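Local coordinates for putative uncharacterized protein PH1404 (Pyrococcus horikoshii, PDB 3AF6) that probably terminates archaeal transcription genome-wide as a zinc-dependent ribonuclease that cuts nascent RNA where it leaves RNA polymerase and then degrades the released RNA 5' to 3', at residues 35-39 / 40-44; 296-299 / 300-304; 498-502 / 503-507. All coordinates share one frame; numbering follows the deposited sequence.

Interaction 1. Residues 35-39 / 40-44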
ATOM      1  N   ILE A  35      -2.902   0.066  32.712  1.00 95.97           N
ATOM      2  CA  ILE A  35      -3.843   0.189  31.610  1.00 92.13           C
ATOM      3  C   ILE A  35      -3.533   1.507  30.917  1.00 88.83           C
ATOM      4  O   ILE A  35      -3.828   2.578  31.440  1.00 88.76           O
ATOM      5  CB  ILE A  35      -5.301   0.203  32.105  1.00 92.52           C
ATOM      6  CG1 ILE A  35      -5.589  -1.075  32.891  1.00 93.26           C
ATOM      7  CG2 ILE A  35      -6.254   0.292  30.925  1.00 92.15           C
ATOM      8  CD1 ILE A  35      -6.994  -1.153  33.439  1.00 94.24           C
ATOM      9  N   GLU A  36      -2.918   1.417  29.746  1.00 84.90           N
ATOM     10  CA  GLU A  36      -2.553   2.599  28.975  1.00 81.28           C
ATOM     11  C   GLU A  36      -3.091   2.513  27.552  1.00 77.53           C
ATOM     12  O   GLU A  36      -3.629   1.484  27.143  1.00 77.46           O
ATOM     13  CB  GLU A  36      -1.030   2.739  28.931  1.00 82.93           C
ATOM     14  CG  GLU A  36      -0.312   1.462  28.516  1.00 86.11           C
ATOM     15  CD  GLU A  36       1.160   1.681  28.209  1.00 88.49           C
ATOM     16  OE1 GLU A  36       1.832   2.383  28.999  1.00 88.39           O
ATOM     17  OE2 GLU A  36       1.643   1.145  27.182  1.00 89.03           O
ATOM     18  N   PHE A  37      -2.946   3.602  26.804  1.00 72.43           N
ATOM     19  CA  PHE A  37      -3.395   3.640  25.417  1.00 67.37           C
ATOM     20  C   PHE A  37      -2.199   3.445  24.495  1.00 66.81           C
ATOM     21  O   PHE A  37      -1.172   4.102  24.656  1.00 67.56           O
ATOM     22  CB  PHE A  37      -4.059   4.983  25.096  1.00 61.72           C
ATOM     23  CG  PHE A  37      -5.529   5.031  25.407  1.00 56.08           C
ATOM     24  CD1 PHE A  37      -6.411   4.144  24.802  1.00 53.74           C
ATOM     25  CD2 PHE A  37      -6.038   5.984  26.279  1.00 54.10           C
ATOM     26  CE1 PHE A  37      -7.782   4.209  25.061  1.00 52.24           C
ATOM     27  CE2 PHE A  37      -7.404   6.055  26.543  1.00 51.80           C
ATOM     28  CZ  PHE A  37      -8.276   5.167  25.933  1.00 50.20           C
ATOM     29  N   GLU A  38      -2.325   2.525  23.549  1.00 66.15           N
ATOM     30  CA  GLU A  38      -1.265   2.270  22.576  1.00 66.72           C
ATOM     31  C   GLU A  38      -1.887   2.481  21.212  1.00 65.76           C
ATOM     32  O   GLU A  38      -2.636   1.630  20.731  1.00 64.55           O
ATOM     33  CB  GLU A  38      -0.740   0.838  22.685  1.00 68.31           C
ATOM     34  CG  GLU A  38       0.514   0.703  23.530  1.00 69.45           C
ATOM     35  CD  GLU A  38       1.027  -0.720  23.578  1.00 70.33           C
ATOM     36  OE1 GLU A  38       1.289  -1.304  22.499  1.00 68.65           O
ATOM     37  OE2 GLU A  38       1.170  -1.249  24.702  1.00 71.30           O
ATOM     38  N   GLY A  39      -1.576   3.613  20.588  1.00 64.77           N
ATOM     39  CA  GLY A  39      -2.169   3.899  19.301  1.00 64.20           C
ATOM     40  C   GLY A  39      -3.663   3.809  19.541  1.00 64.45           C
ATOM     41  O   GLY A  39      -4.112   4.028  20.667  1.00 63.41           O
ATOM     42  N   PRO A  40      -4.460   3.468  18.523  1.00 64.70           N
ATOM     43  CA  PRO A  40      -5.914   3.360  18.674  1.00 66.32           C
ATOM     44  C   PRO A  40      -6.375   2.433  19.804  1.00 68.24           C
ATOM     45  O   PRO A  40      -7.344   2.734  20.501  1.00 67.76           O
ATOM     46  CB  PRO A  40      -6.364   2.847  17.309  1.00 66.34           C
ATOM     47  CG  PRO A  40      -5.348   3.428  16.386  1.00 65.89           C
ATOM     48  CD  PRO A  40      -4.056   3.210  17.134  1.00 64.51           C
ATOM     49  N   GLU A  41      -5.672   1.316  19.989  1.00 70.28           N
ATOM     50  CA  GLU A  41      -6.049   0.333  21.004  1.00 72.49           C
ATOM     51  C   GLU A  41      -5.657   0.579  22.458  1.00 72.27           C
ATOM     52  O   GLU A  41      -4.685   1.266  22.759  1.00 72.70           O
ATOM     53  CB  GLU A  41      -5.574  -1.064  20.579  1.00 73.72           C
ATOM     54  CG  GLU A  41      -4.212  -1.108  19.907  1.00 76.67           C
ATOM     55  CD  GLU A  41      -3.819  -2.515  19.474  1.00 76.94           C
ATOM     56  OE1 GLU A  41      -3.613  -3.371  20.358  1.00 78.39           O
ATOM     57  OE2 GLU A  41      -3.722  -2.767  18.254  1.00 76.51           O
ATOM     58  N   LEU A  42      -6.453  -0.001  23.352  1.00 72.67           N
ATOM     59  CA  LEU A  42      -6.252   0.099  24.792  1.00 73.51           C
ATOM     60  C   LEU A  42      -5.516  -1.142  25.283  1.00 75.01           C
ATOM     61  O   LEU A  42      -5.903  -2.265  24.968  1.00 74.40           O
ATOM     62  CB  LEU A  42      -7.603   0.201  25.502  1.00 72.02           C
ATOM     63  CG  LEU A  42      -7.596   0.191  27.033  1.00 71.47           C
ATOM     64  CD1 LEU A  42      -6.851   1.403  27.571  1.00 68.55           C
ATOM     65  CD2 LEU A  42      -9.029   0.181  27.534  1.00 71.64           C
ATOM     66  N   VAL A  43      -4.460  -0.935  26.059  1.00 77.26           N
ATOM     67  CA  VAL A  43      -3.672  -2.042  26.578  1.00 80.12           C
ATOM     68  C   VAL A  43      -3.844  -2.224  28.084  1.00 83.12           C
ATOM     69  O   VAL A  43      -3.595  -1.306  28.871  1.00 81.72           O
ATOM     70  CB  VAL A  43      -2.181  -1.844  26.265  1.00 79.72           C
ATOM     71  CG1 VAL A  43      -1.379  -3.019  26.794  1.00 80.73           C
ATOM     72  CG2 VAL A  43      -1.983  -1.694  24.767  1.00 79.22           C
ATOM     73  N   ILE A  44      -4.271  -3.425  28.471  1.00 86.94           N
ATOM     74  CA  ILE A  44      -4.485  -3.770  29.875  1.00 90.63           C
ATOM     75  C   ILE A  44      -3.525  -4.876  30.306  1.00 93.23           C
ATOM     76  O   ILE A  44      -3.795  -6.061  30.098  1.00 93.06           O
ATOM     77  CB  ILE A  44      -5.931  -4.262  30.115  1.00 90.47           C
ATOM     78  CG1 ILE A  44      -6.932  -3.173  29.712  1.00 90.36           C
ATOM     79  CG2 ILE A  44      -6.111  -4.640  31.575  1.00 90.35           C
ATOM     80  CD1 ILE A  44      -8.387  -3.594  29.829  1.00 88.29           C
TER

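Interaction 2. Residues 296-299 / 300-304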
ATOM      1  N   ILE A 296      14.689   6.793  -4.215  1.00 44.37           N
ATOM      2  CA  ILE A 296      15.868   7.603  -3.961  1.00 45.78           C
ATOM      3  C   ILE A 296      17.101   7.011  -4.638  1.00 47.73           C
ATOM      4  O   ILE A 296      17.976   7.748  -5.112  1.00 48.08           O
ATOM      5  CB  ILE A 296      16.112   7.821  -2.442  1.00 43.76           C
ATOM      6  CG1 ILE A 296      16.058   6.504  -1.682  1.00 44.87           C
ATOM      7  CG2 ILE A 296      15.071   8.794  -1.900  1.00 43.50           C
ATOM      8  CD1 ILE A 296      16.136   6.682  -0.168  1.00 43.62           C
ATOM      9  N   GLU A 297      17.158   5.686  -4.717  1.00 48.20           N
ATOM     10  CA  GLU A 297      18.284   5.039  -5.378  1.00 48.98           C
ATOM     11  C   GLU A 297      18.295   5.306  -6.889  1.00 46.81           C
ATOM     12  O   GLU A 297      19.351   5.532  -7.475  1.00 45.18           O
ATOM     13  CB  GLU A 297      18.267   3.535  -5.107  1.00 51.49           C
ATOM     14  CG  GLU A 297      18.829   3.165  -3.750  1.00 57.32           C
ATOM     15  CD  GLU A 297      18.652   1.692  -3.425  1.00 61.10           C
ATOM     16  OE1 GLU A 297      18.846   0.850  -4.333  1.00 62.45           O
ATOM     17  OE2 GLU A 297      18.333   1.379  -2.256  1.00 62.50           O
ATOM     18  N   ILE A 298      17.133   5.281  -7.528  1.00 46.11           N
ATOM     19  CA  ILE A 298      17.104   5.545  -8.966  1.00 47.49           C
ATOM     20  C   ILE A 298      17.585   6.983  -9.235  1.00 47.82           C
ATOM     21  O   ILE A 298      18.304   7.241 -10.207  1.00 46.27           O
ATOM     22  CB  ILE A 298      15.679   5.334  -9.553  1.00 46.85           C
ATOM     23  CG1 ILE A 298      15.207   3.909  -9.269  1.00 46.02           C
ATOM     24  CG2 ILE A 298      15.685   5.575 -11.047  1.00 46.84           C
ATOM     25  CD1 ILE A 298      16.256   2.844  -9.534  1.00 46.86           C
ATOM     26  N   GLN A 299      17.199   7.908  -8.358  1.00 47.27           N
ATOM     27  CA  GLN A 299      17.611   9.299  -8.481  1.00 48.62           C
ATOM     28  C   GLN A 299      19.133   9.421  -8.401  1.00 49.19           C
ATOM     29  O   GLN A 299      19.758  10.088  -9.226  1.00 48.12           O
ATOM     30  CB  GLN A 299      16.980  10.141  -7.371  1.00 49.14           C
ATOM     31  CG  GLN A 299      15.533  10.526  -7.611  1.00 48.75           C
ATOM     32  CD  GLN A 299      14.968  11.369  -6.487  1.00 49.75           C
ATOM     33  OE1 GLN A 299      14.869  10.923  -5.348  1.00 50.18           O
ATOM     34  NE2 GLN A 299      14.596  12.599  -6.805  1.00 52.40           N
ATOM     35  N   GLN A 300      19.721   8.776  -7.400  1.00 49.97           N
ATOM     36  CA  GLN A 300      21.165   8.817  -7.221  1.00 51.47           C
ATOM     37  C   GLN A 300      21.894   8.156  -8.383  1.00 52.49           C
ATOM     38  O   GLN A 300      22.908   8.667  -8.855  1.00 53.26           O
ATOM     39  CB  GLN A 300      21.549   8.146  -5.901  1.00 50.68           C
ATOM     40  CG  GLN A 300      21.009   8.877  -4.683  1.00 52.78           C
ATOM     41  CD  GLN A 300      21.323   8.167  -3.385  1.00 53.64           C
ATOM     42  OE1 GLN A 300      20.913   7.029  -3.177  1.00 54.27           O
ATOM     43  NE2 GLN A 300      22.056   8.837  -2.501  1.00 55.14           N
ATOM     44  N   SER A 301      21.380   7.027  -8.856  1.00 54.08           N
ATOM     45  CA  SER A 301      22.024   6.341  -9.970  1.00 55.68           C
ATOM     46  C   SER A 301      22.001   7.277 -11.168  1.00 55.13           C
ATOM     47  O   SER A 301      22.710   7.060 -12.141  1.00 55.53           O
ATOM     48  CB  SER A 301      21.300   5.023 -10.313  1.00 56.27           C
ATOM     49  OG  SER A 301      20.060   5.248 -10.967  1.00 58.75           O
ATOM     50  N   ASN A 302      21.172   8.314 -11.085  1.00 55.03           N
ATOM     51  CA  ASN A 302      21.057   9.305 -12.146  1.00 54.97           C
ATOM     52  C   ASN A 302      21.884  10.548 -11.839  1.00 54.28           C
ATOM     53  O   ASN A 302      21.789  11.558 -12.542  1.00 53.71           O
ATOM     54  CB  ASN A 302      19.603   9.722 -12.342  1.00 58.43           C
ATOM     55  CG  ASN A 302      18.898   8.887 -13.377  1.00 61.49           C
ATOM     56  OD1 ASN A 302      19.529   8.382 -14.308  1.00 63.94           O
ATOM     57  ND2 ASN A 302      17.582   8.748 -13.239  1.00 61.90           N
ATOM     58  N   GLY A 303      22.681  10.475 -10.779  1.00 52.30           N
ATOM     59  CA  GLY A 303      23.511  11.601 -10.400  1.00 51.67           C
ATOM     60  C   GLY A 303      22.734  12.799  -9.886  1.00 50.59           C
ATOM     61  O   GLY A 303      23.242  13.924  -9.915  1.00 50.76           O
ATOM     62  N   GLN A 304      21.514  12.561  -9.408  1.00 47.42           N
ATOM     63  CA  GLN A 304      20.676  13.633  -8.885  1.00 45.93           C
ATOM     64  C   GLN A 304      20.595  13.561  -7.370  1.00 45.90           C
ATOM     65  O   GLN A 304      20.719  12.488  -6.785  1.00 44.61           O
ATOM     66  CB  GLN A 304      19.267  13.543  -9.466  1.00 46.22           C
ATOM     67  CG  GLN A 304      19.231  13.539 -10.972  1.00 46.27           C
ATOM     68  CD  GLN A 304      20.029  14.670 -11.553  1.00 47.87           C
ATOM     69  OE1 GLN A 304      20.948  14.449 -12.343  1.00 51.57           O
ATOM     70  NE2 GLN A 304      19.693  15.897 -11.165  1.00 46.95           N
TER

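Interaction 3. Residues 498-502 / 503-507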
ATOM      1  N   HIS A 498      13.255 -15.305 -14.396  1.00 62.31           N
ATOM      2  CA  HIS A 498      14.662 -15.190 -14.044  1.00 62.73           C
ATOM      3  C   HIS A 498      14.928 -13.771 -13.551  1.00 61.64           C
ATOM      4  O   HIS A 498      14.984 -12.824 -14.340  1.00 62.15           O
ATOM      5  CB  HIS A 498      15.549 -15.483 -15.254  1.00 64.66           C
ATOM      6  CG  HIS A 498      17.013 -15.481 -14.940  1.00 68.15           C
ATOM      7  ND1 HIS A 498      17.619 -16.478 -14.207  1.00 68.57           N
ATOM      8  CD2 HIS A 498      17.994 -14.600 -15.258  1.00 68.50           C
ATOM      9  CE1 HIS A 498      18.909 -16.215 -14.091  1.00 69.82           C
ATOM     10  NE2 HIS A 498      19.161 -15.081 -14.720  1.00 68.98           N
ATOM     11  N   PRO A 499      15.079 -13.602 -12.233  1.00 60.04           N
ATOM     12  CA  PRO A 499      15.343 -12.281 -11.660  1.00 60.35           C
ATOM     13  C   PRO A 499      16.704 -11.791 -12.117  1.00 61.06           C
ATOM     14  O   PRO A 499      17.702 -12.470 -11.889  1.00 60.98           O
ATOM     15  CB  PRO A 499      15.328 -12.545 -10.156  1.00 60.43           C
ATOM     16  CG  PRO A 499      14.453 -13.753 -10.022  1.00 60.92           C
ATOM     17  CD  PRO A 499      14.895 -14.605 -11.177  1.00 59.53           C
ATOM     18  N   VAL A 500      16.750 -10.631 -12.768  1.00 62.49           N
ATOM     19  CA  VAL A 500      18.024 -10.068 -13.228  1.00 62.78           C
ATOM     20  C   VAL A 500      18.838  -9.675 -11.996  1.00 63.18           C
ATOM     21  O   VAL A 500      18.522  -8.697 -11.316  1.00 63.53           O
ATOM     22  CB  VAL A 500      17.807  -8.829 -14.115  1.00 62.93           C
ATOM     23  CG1 VAL A 500      19.138  -8.345 -14.666  1.00 62.56           C
ATOM     24  CG2 VAL A 500      16.853  -9.168 -15.254  1.00 62.37           C
ATOM     25  N   ALA A 501      19.886 -10.446 -11.727  1.00 63.42           N
ATOM     26  CA  ALA A 501      20.751 -10.261 -10.563  1.00 65.10           C
ATOM     27  C   ALA A 501      21.575  -8.973 -10.414  1.00 65.91           C
ATOM     28  O   ALA A 501      21.742  -8.484  -9.296  1.00 65.27           O
ATOM     29  CB  ALA A 501      21.678 -11.466 -10.439  1.00 65.69           C
ATOM     30  N   ASN A 502      22.101  -8.430 -11.512  1.00 66.38           N
ATOM     31  CA  ASN A 502      22.911  -7.214 -11.416  1.00 67.41           C
ATOM     32  C   ASN A 502      23.141  -6.491 -12.738  1.00 68.57           C
ATOM     33  O   ASN A 502      22.764  -6.979 -13.804  1.00 68.66           O
ATOM     34  CB  ASN A 502      24.267  -7.537 -10.777  1.00 65.58           C
ATOM     35  CG  ASN A 502      24.966  -8.701 -11.455  1.00 65.83           C
ATOM     36  OD1 ASN A 502      25.197  -8.679 -12.668  1.00 64.23           O
ATOM     37  ND2 ASN A 502      25.302  -9.730 -10.676  1.00 63.95           N
ATOM     38  N   SER A 503      23.774  -5.323 -12.639  1.00 70.18           N
ATOM     39  CA  SER A 503      24.083  -4.462 -13.783  1.00 72.19           C
ATOM     40  C   SER A 503      24.667  -5.240 -14.954  1.00 73.09           C
ATOM     41  O   SER A 503      24.295  -5.032 -16.111  1.00 71.21           O
ATOM     42  CB  SER A 503      25.091  -3.387 -13.369  1.00 73.00           C
ATOM     43  OG  SER A 503      24.839  -2.904 -12.058  1.00 76.05           O
ATOM     44  N   ARG A 504      25.595  -6.133 -14.637  1.00 74.72           N
ATOM     45  CA  ARG A 504      26.261  -6.938 -15.646  1.00 76.55           C
ATOM     46  C   ARG A 504      25.285  -7.832 -16.417  1.00 75.75           C
ATOM     47  O   ARG A 504      25.171  -7.736 -17.645  1.00 74.23           O
ATOM     48  CB  ARG A 504      27.345  -7.790 -14.981  1.00 79.43           C
ATOM     49  CG  ARG A 504      28.278  -8.465 -15.967  1.00 84.14           C
ATOM     50  CD  ARG A 504      29.226  -7.464 -16.614  1.00 86.48           C
ATOM     51  NE  ARG A 504      29.786  -7.983 -17.860  1.00 89.48           N
ATOM     52  CZ  ARG A 504      30.372  -9.172 -17.988  1.00 90.41           C
ATOM     53  NH1 ARG A 504      30.483  -9.984 -16.942  1.00 91.09           N
ATOM     54  NH2 ARG A 504      30.849  -9.548 -19.168  1.00 90.26           N
ATOM     55  N   GLU A 505      24.584  -8.698 -15.687  1.00 74.98           N
ATOM     56  CA  GLU A 505      23.623  -9.617 -16.284  1.00 73.62           C
ATOM     57  C   GLU A 505      22.672  -8.877 -17.217  1.00 72.62           C
ATOM     58  O   GLU A 505      22.275  -9.397 -18.257  1.00 71.78           O
ATOM     59  CB  GLU A 505      22.845 -10.342 -15.182  1.00 74.06           C
ATOM     60  CG  GLU A 505      21.827 -11.359 -15.689  1.00 76.23           C
ATOM     61  CD  GLU A 505      21.412 -12.360 -14.620  1.00 76.10           C
ATOM     62  OE1 GLU A 505      21.206 -11.945 -13.463  1.00 76.79           O
ATOM     63  OE2 GLU A 505      21.281 -13.562 -14.936  1.00 76.58           O
ATOM     64  N   ARG A 506      22.324  -7.652 -16.839  1.00 71.77           N
ATOM     65  CA  ARG A 506      21.432  -6.823 -17.638  1.00 70.99           C
ATOM     66  C   ARG A 506      22.076  -6.512 -18.979  1.00 70.99           C
ATOM     67  O   ARG A 506      21.445  -6.607 -20.029  1.00 69.11           O
ATOM     68  CB  ARG A 506      21.148  -5.520 -16.901  1.00 70.13           C
ATOM     69  CG  ARG A 506      20.297  -4.524 -17.671  1.00 69.56           C
ATOM     70  CD  ARG A 506      20.137  -3.277 -16.838  1.00 68.97           C
ATOM     71  NE  ARG A 506      19.755  -3.638 -15.479  1.00 70.68           N
ATOM     72  CZ  ARG A 506      20.115  -2.964 -14.394  1.00 72.63           C
ATOM     73  NH1 ARG A 506      19.714  -3.376 -13.199  1.00 73.48           N
ATOM     74  NH2 ARG A 506      20.880  -1.882 -14.502  1.00 73.04           N
ATOM     75  N   GLN A 507      23.346  -6.129 -18.928  1.00 72.93           N
ATOM     76  CA  GLN A 507      24.079  -5.791 -20.134  1.00 74.15           C
ATOM     77  C   GLN A 507      24.132  -7.006 -21.060  1.00 74.88           C
ATOM     78  O   GLN A 507      23.899  -6.893 -22.262  1.00 73.76           O
ATOM     79  CB  GLN A 507      25.491  -5.322 -19.774  1.00 73.31           C
ATOM     80  CG  GLN A 507      26.150  -4.529 -20.878  1.00 73.51           C
ATOM     81  CD  GLN A 507      25.341  -3.304 -21.263  1.00 75.17           C
ATOM     82  OE1 GLN A 507      25.193  -2.375 -20.467  1.00 76.46           O
ATOM     83  NE2 GLN A 507      24.800  -3.300 -22.484  1.00 72.22           N
TER

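Interaction 1. Residues 35-39 / 40-44
Leu42 CD1 sits over one face of the Phe37 ring, 4.2 Å from the ring centroid and 24° off its normal, a CH-pi contact offset toward the rim. The same methyl meets Ile35 CG2 at 3.6 Å, because Leu42 holds CG anti to its own N (chi1 175°) and sends CD1 back to the neighbouring strand. Beyond it Ile35 and Ile44 run alongside each other in the same direction, with Ile35 CG2 against Ile44 CG1 at 3.7 Å. This apolar face of the hairpin 32-38/41-46 packs on helices 11-22 and 59-66 in what is assigned as the first KH unit, KHa; Phe37 also stacks on Tyr179. The chain reverses at Gly39, whose phi is positive, and Pro40. Ile35-Ile44 and Phe37-Leu42 are non-hydrogen-bonded antiparallel pairs; between them Glu36 and Val43 form a hydrogen-bonded pair, Val43 N to Glu36 O measuring 2.8 Å. On the other face the extended Glu38 side chain crosses Val43, laying OE2 3.2 Å from Val43 CG2, while a salt bridge to Arg73 on strand 70-74 holds that carboxylate. Glu36 instead turns its OE1 to a salt bridge with Arg172.

Interaction 2. Residues 296-299 / 300-304
Ser301 turns its hydroxyl back along the helix and donates from OG to Ile298 O at 2.8 Å. A chi1 of 73° sets OG between the backbone N and the carbonyl carbon, and from there it meets the carbonyl obliquely, with a C=O...OG angle of 116°. The side chain of Gln300 runs back along the preceding turn: CG rests 3.3 Å from Ile296 O, and the extended chain carries OE1 near Glu297 CA. The backbone N of Gln300 bonds to Ile296 O, just as Ser301 N bonds to Glu297 O, both N-H...O angles being 162°, as in a regular alpha-helix. From Gln299 the extended side chain, its CG beside the backbone N, carries OE1 to the backbone N of Leu307 in the loop after the helix. The backbone O of Gln299 points to the C-terminal end of the helix, and Gln304 N reaches it at 3.0 Å. Together with Gly303 N to Gln300 O at 2.6 Å, this bond makes a Schellman motif, with Gly303, whose phi is positive, as the C-prime residue that ends this helix of the metallo-beta-lactamase domain. Asn302 points CB toward the last turn, though its exact place is doubtful, and the near end of the Gln304 side chain approaches Gln299 O, CB at 3.5 Å. Ile296, one turn back, is buried against Tyr308 and helix 310-319, whereas Gln300 reaches Pro306 and Arg309.

Interaction 3. Residues 498-502 / 503-507
Glu505 spends both carboxylate oxygens on the segment just ahead of its helix: OE2 accepts from His498 NE2 at 2.6 Å and OE1 from the backbone N of Ala501, also at 2.6 Å. The His498 bond is fairly straight, 164° at the hydrogen, and uses the ring edge, since OE2 lies almost in the imidazole plane. NE2 approaches OE2 from well above the carboxylate plane, and the two flat groups are nearly perpendicular, 86° apart. The Ala501 N-H meets OE1 almost end-on to its C-O bond. With CG anti to the backbone N (chi1 -179°) and an extended chain beyond, Glu505 reaches back past the helix start to both donors, and a negative carboxylate would probably be stabilised by them. Asn502 is the N-cap of helix 503-511, which follows the edge strand 497-499 of the parallel beta-CASP sheet. Asn502 OD1 accepts from Glu505 N at 3.1 Å, so this one residue of the first turn is held by backbone and side chain alike. The Asn502 carbonyl O then takes Arg506 N at 3.1 Å, opening the regular helical ladder that Gln507 N to Ser503 O continues. Val500 CG1 packs against Arg506 CB at 4.1 Å. The guanidinium of Arg506 finds its main partner elsewhere, in a salt bridge from NE to Asp459 at the end of strand 456-459. His498 is also flanked by Tyr457 of that strand, the rings meeting nearly perpendicular, while its backbone pairs with Ile456 and Leu458.

From the N terminus the chain meets interaction 1 first, where a turn closes the hairpin of what is assigned as the first KH unit. Interaction 2 follows in the metallo-beta-lactamase region, ending helix 282-301 and turning the chain toward helix 310-319. Interaction 3 comes last, in the beta-CASP region, joining an edge strand to the start of the next helix. Each lies within one continuous stretch, so the three run in series and neither nest nor cross. The centres of 296-304 and 498-507 are about 19 Å apart, on the same side of the chain's centre; interaction 1 lies about 48 Å from interaction 3, centre to centre, on the opposite side.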